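Local coordinates for heme-binding protein A / AI-2 binding protein A (Helicobacter pylori SS1, PDB 6OFQ) that binds the peptide STSA and probably delivers short peptides from the periplasm to an ABC transporter, at residues L510-T518 / R525-K533. Sequence-based numbering, arbitrary orientation.
Sequences LSKVKGYKT and RFFKVYLEK
Tyr530 has CG between its backbone N and carbonyl carbon (chi1 61°). With the strands paired, this lays its ring against Lys514 CB. That CB sits over one face, 3.5 Å from the ring centroid of Tyr530, a CH-pi contact. Lys514 sets its CG beside the backbone N, and the chain bends at chi2 (-59°). CG passes just outside the rim, nearest CE2 and CZ. CE of Lys514 then lies against the carboxylate of Glu532. NZ of Lys514 and OE1 of Glu532 stay 4.4 Å apart, too far for a salt bridge. One water joins them, accepting from NZ and donating to OE1.

Beneath these side chains the two short strands pair antiparallel. Lys514 N gives a nearly straight bond to Tyr530 O (2.8 Å, 171°), and Tyr530 N returns one to Lys514 O. Glu532 N extends the pairing to Lys512 O. Val513 and Leu531 are the non-hydrogen-bonded pair, and their side chains lie on the face opposite Lys514 and Tyr530. There Val513 CG1 meets Val529 CG1 at 3.7 Å, and Val513 CG2 meets Leu531 CD2. Tyr516 CB rests on Val529 CG2, while its hydroxyl bonds to Asn524.

Strand 513-514, reached by a type I turn from the end of strand 497-510, thus pairs with strand 530-531 near the C-terminus. Tyr239 meets Tyr530 edge-to-face. Backbone bonds, CH-pi and apolar packing probably do most of the holding; the water-bridged, exposed charges probably attract weakly.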
loop_
_atom_site.group_PDB
_atom_site.type_symbol
_atom_site.label_atom_id
_atom_site.label_comp_id
_atom_site.label_asym_id
_atom_site.label_seq_id
_atom_site.Cartn_x
_atom_site.Cartn_y
_atom_site.Cartn_z
ATOM N N LEU A 510 -8.121 -17.549 14.280
ATOM C CA LEU A 510 -9.035 -18.407 15.026
ATOM C C LEU A 510 -10.456 -18.426 14.458
ATOM O O LEU A 510 -10.915 -17.400 13.928
ATOM C CB LEU A 510 -9.035 -18.030 16.528
ATOM C CG LEU A 510 -7.708 -17.990 17.212
ATOM C CD1 LEU A 510 -7.831 -17.467 18.623
ATOM C CD2 LEU A 510 -7.030 -19.343 17.271
ATOM N N SER A 511 -11.114 -19.578 14.549
ATOM C CA SER A 511 -12.488 -19.715 14.055
ATOM C C SER A 511 -13.473 -18.746 14.671
ATOM O O SER A 511 -14.404 -18.310 13.978
ATOM C CB SER A 511 -12.990 -21.151 14.223
ATOM O OG SER A 511 -12.970 -21.505 15.592
ATOM N N LYS A 512 -13.228 -18.353 15.929
ATOM C CA LYS A 512 -14.126 -17.409 16.602
ATOM C C LYS A 512 -14.034 -16.004 16.016
ATOM O O LYS A 512 -14.881 -15.170 16.289
ATOM C CB LYS A 512 -13.801 -17.245 18.110
ATOM C CG LYS A 512 -12.470 -16.574 18.442
ATOM C CD LYS A 512 -12.061 -16.233 19.902
ATOM C CE LYS A 512 -11.422 -17.458 20.477
ATOM N NZ LYS A 512 -11.121 -17.295 21.935
ATOM N N VAL A 513 -12.981 -15.681 15.278
ATOM C CA VAL A 513 -12.834 -14.330 14.707
ATOM C C VAL A 513 -13.618 -14.294 13.379
ATOM O O VAL A 513 -13.289 -15.022 12.451
ATOM C CB VAL A 513 -11.349 -13.956 14.494
ATOM C CG1 VAL A 513 -11.236 -12.593 13.804
ATOM C CG2 VAL A 513 -10.591 -13.993 15.815
ATOM N N LYS A 514 -14.631 -13.443 13.374
ATOM C CA LYS A 514 -15.538 -13.310 12.241
ATOM C C LYS A 514 -15.506 -11.898 11.709
ATOM O O LYS A 514 -15.114 -10.964 12.410
ATOM C CB LYS A 514 -16.971 -13.507 12.710
ATOM C CG LYS A 514 -17.252 -14.844 13.368
ATOM C CD LYS A 514 -16.944 -15.985 12.452
ATOM C CE LYS A 514 -17.303 -17.283 13.172
ATOM N NZ LYS A 514 -17.291 -18.358 12.151
ATOM N N GLY A 515 -15.913 -11.769 10.435
ATOM C CA GLY A 515 -16.088 -10.445 9.873
ATOM C C GLY A 515 -14.890 -9.887 9.141
ATOM O O GLY A 515 -15.045 -8.858 8.448
ATOM N N TYR A 516 -13.720 -10.446 9.379
ATOM C CA TYR A 516 -12.558 -9.993 8.627
ATOM C C TYR A 516 -12.740 -10.421 7.174
ATOM O O TYR A 516 -13.211 -11.528 6.923
ATOM C CB TYR A 516 -11.285 -10.591 9.198
ATOM C CG TYR A 516 -9.999 -10.130 8.537
ATOM C CD1 TYR A 516 -9.411 -8.927 8.918
ATOM C CD2 TYR A 516 -9.422 -10.841 7.505
ATOM C CE1 TYR A 516 -8.214 -8.512 8.380
ATOM C CE2 TYR A 516 -8.226 -10.433 6.949
ATOM C CZ TYR A 516 -7.676 -9.238 7.349
ATOM O OH TYR A 516 -6.479 -8.781 6.787
ATOM N N LYS A 517 -12.242 -9.595 6.267
ATOM C CA LYS A 517 -12.353 -9.917 4.830
ATOM C C LYS A 517 -10.986 -9.707 4.194
ATOM O O LYS A 517 -10.352 -8.680 4.363
ATOM C CB LYS A 517 -13.463 -9.089 4.187
ATOM C CG LYS A 517 -14.851 -9.635 4.493
ATOM C CD LYS A 517 -16.006 -8.878 3.898
ATOM C CE LYS A 517 -17.322 -9.577 4.190
ATOM N NZ LYS A 517 -17.496 -10.256 5.490
ATOM N N THR A 518 -10.569 -10.679 3.377
ATOM C CA THR A 518 -9.326 -10.553 2.632
ATOM C C THR A 518 -9.549 -9.786 1.279
ATOM O O THR A 518 -8.590 -9.419 0.627
ATOM C CB THR A 518 -8.683 -11.918 2.264
ATOM O OG1 THR A 518 -9.650 -12.656 1.488
ATOM C CG2 THR A 518 -8.236 -12.643 3.506
ATOM N N ARG A 525 -8.850 -2.637 8.335
ATOM C CA ARG A 525 -9.808 -1.939 9.192
ATOM C C ARG A 525 -10.564 -3.006 9.976
ATOM O O ARG A 525 -10.982 -4.033 9.405
ATOM C CB ARG A 525 -10.795 -1.167 8.329
ATOM C CG ARG A 525 -10.132 0.049 7.714
ATOM C CD ARG A 525 -11.034 0.749 6.720
ATOM N NE ARG A 525 -11.290 -0.095 5.557
ATOM C CZ ARG A 525 -12.291 0.068 4.743
ATOM N NH1 ARG A 525 -13.211 0.982 4.962
ATOM N NH2 ARG A 525 -12.356 -0.705 3.668
ATOM N N PHE A 526 -10.668 -2.841 11.298
ATOM C CA PHE A 526 -11.237 -3.864 12.173
ATOM C C PHE A 526 -12.651 -3.563 12.610
ATOM O O PHE A 526 -13.182 -4.293 13.421
ATOM C CB PHE A 526 -10.333 -4.048 13.420
ATOM C CG PHE A 526 -8.928 -4.429 13.061
ATOM C CD1 PHE A 526 -8.641 -5.580 12.323
ATOM C CD2 PHE A 526 -7.877 -3.620 13.422
ATOM C CE1 PHE A 526 -7.361 -5.879 11.876
ATOM C CE2 PHE A 526 -6.580 -3.958 13.044
ATOM C CZ PHE A 526 -6.315 -5.086 12.294
ATOM N N PHE A 527 -13.294 -2.483 12.159
ATOM C CA PHE A 527 -14.632 -2.121 12.599
ATOM C C PHE A 527 -15.708 -3.166 12.400
ATOM O O PHE A 527 -16.715 -3.083 13.113
ATOM C CB PHE A 527 -15.030 -0.706 12.141
ATOM C CG PHE A 527 -15.156 -0.423 10.649
ATOM C CD1 PHE A 527 -14.590 -1.163 9.605
ATOM C CD2 PHE A 527 -15.807 0.740 10.311
ATOM C CE1 PHE A 527 -14.702 -0.769 8.258
ATOM C CE2 PHE A 527 -15.901 1.165 8.998
ATOM C CZ PHE A 527 -15.366 0.411 7.968
ATOM N N LYS A 528 -15.569 -4.077 11.430
ATOM C CA LYS A 528 -16.592 -5.115 11.152
ATOM C C LYS A 528 -16.221 -6.439 11.775
ATOM O O LYS A 528 -16.953 -7.404 11.675
ATOM C CB LYS A 528 -16.863 -5.296 9.654
ATOM C CG LYS A 528 -17.047 -4.005 8.886
ATOM C CD LYS A 528 -18.154 -3.136 9.480
ATOM C CE LYS A 528 -18.317 -1.841 8.688
ATOM N NZ LYS A 528 -19.325 -0.937 9.266
ATOM N N VAL A 529 -15.046 -6.520 12.429
ATOM C CA VAL A 529 -14.590 -7.817 12.985
ATOM C C VAL A 529 -15.249 -8.041 14.342
ATOM O O VAL A 529 -15.390 -7.103 15.125
ATOM C CB VAL A 529 -13.048 -7.825 13.132
ATOM C CG1 VAL A 529 -12.561 -9.143 13.734
ATOM C CG2 VAL A 529 -12.479 -7.700 11.731
ATOM N N TYR A 530 -15.654 -9.278 14.628
ATOM C CA TYR A 530 -16.237 -9.538 15.946
ATOM C C TYR A 530 -15.843 -10.938 16.332
ATOM O O TYR A 530 -15.318 -11.752 15.545
ATOM C CB TYR A 530 -17.777 -9.399 15.939
ATOM C CG TYR A 530 -18.535 -10.338 15.039
ATOM C CD1 TYR A 530 -18.700 -10.088 13.668
ATOM C CD2 TYR A 530 -19.019 -11.545 15.498
ATOM C CE1 TYR A 530 -19.369 -10.957 12.839
ATOM C CE2 TYR A 530 -19.709 -12.397 14.672
ATOM C CZ TYR A 530 -19.933 -12.108 13.336
ATOM O OH TYR A 530 -20.661 -12.966 12.512
ATOM N N LEU A 531 -16.052 -11.197 17.628
ATOM C CA LEU A 531 -15.776 -12.517 18.181
ATOM C C LEU A 531 -17.069 -13.264 18.453
ATOM O O LEU A 531 -17.982 -12.722 19.068
ATOM C CB LEU A 531 -14.991 -12.331 19.479
ATOM C CG LEU A 531 -13.730 -11.464 19.396
ATOM C CD1 LEU A 531 -13.004 -11.427 20.762
ATOM C CD2 LEU A 531 -12.820 -11.917 18.260
ATOM N N GLU A 532 -17.128 -14.487 17.931
ATOM C CA GLU A 532 -18.374 -15.224 17.924
ATOM C C GLU A 532 -18.647 -15.651 19.348
ATOM O O GLU A 532 -17.745 -16.101 20.043
ATOM C CB GLU A 532 -18.287 -16.443 17.046
ATOM C CG GLU A 532 -19.704 -16.993 17.066
ATOM C CD GLU A 532 -19.926 -17.924 15.917
ATOM O OE1 GLU A 532 -19.288 -19.004 15.995
ATOM O OE2 GLU A 532 -20.683 -17.495 15.015
ATOM N N LYS A 533 -19.892 -15.445 19.790
ATOM C CA LYS A 533 -20.231 -15.908 21.148
ATOM C C LYS A 533 -21.567 -16.645 21.151
ATOM O O LYS A 533 -21.553 -17.640 21.875
ATOM C CB LYS A 533 -20.387 -14.762 22.150
ATOM C CG LYS A 533 -19.268 -13.749 22.181
ATOM C CD LYS A 533 -19.903 -12.408 22.477
ATOM C CE LYS A 533 -18.909 -11.268 22.463
ATOM N NZ LYS A 533 -18.154 -11.017 21.216
ATOM O OXT LYS A 533 -22.536 -16.219 20.485
HETATM O O HOH W 1 -18.100 -20.647 14.144
#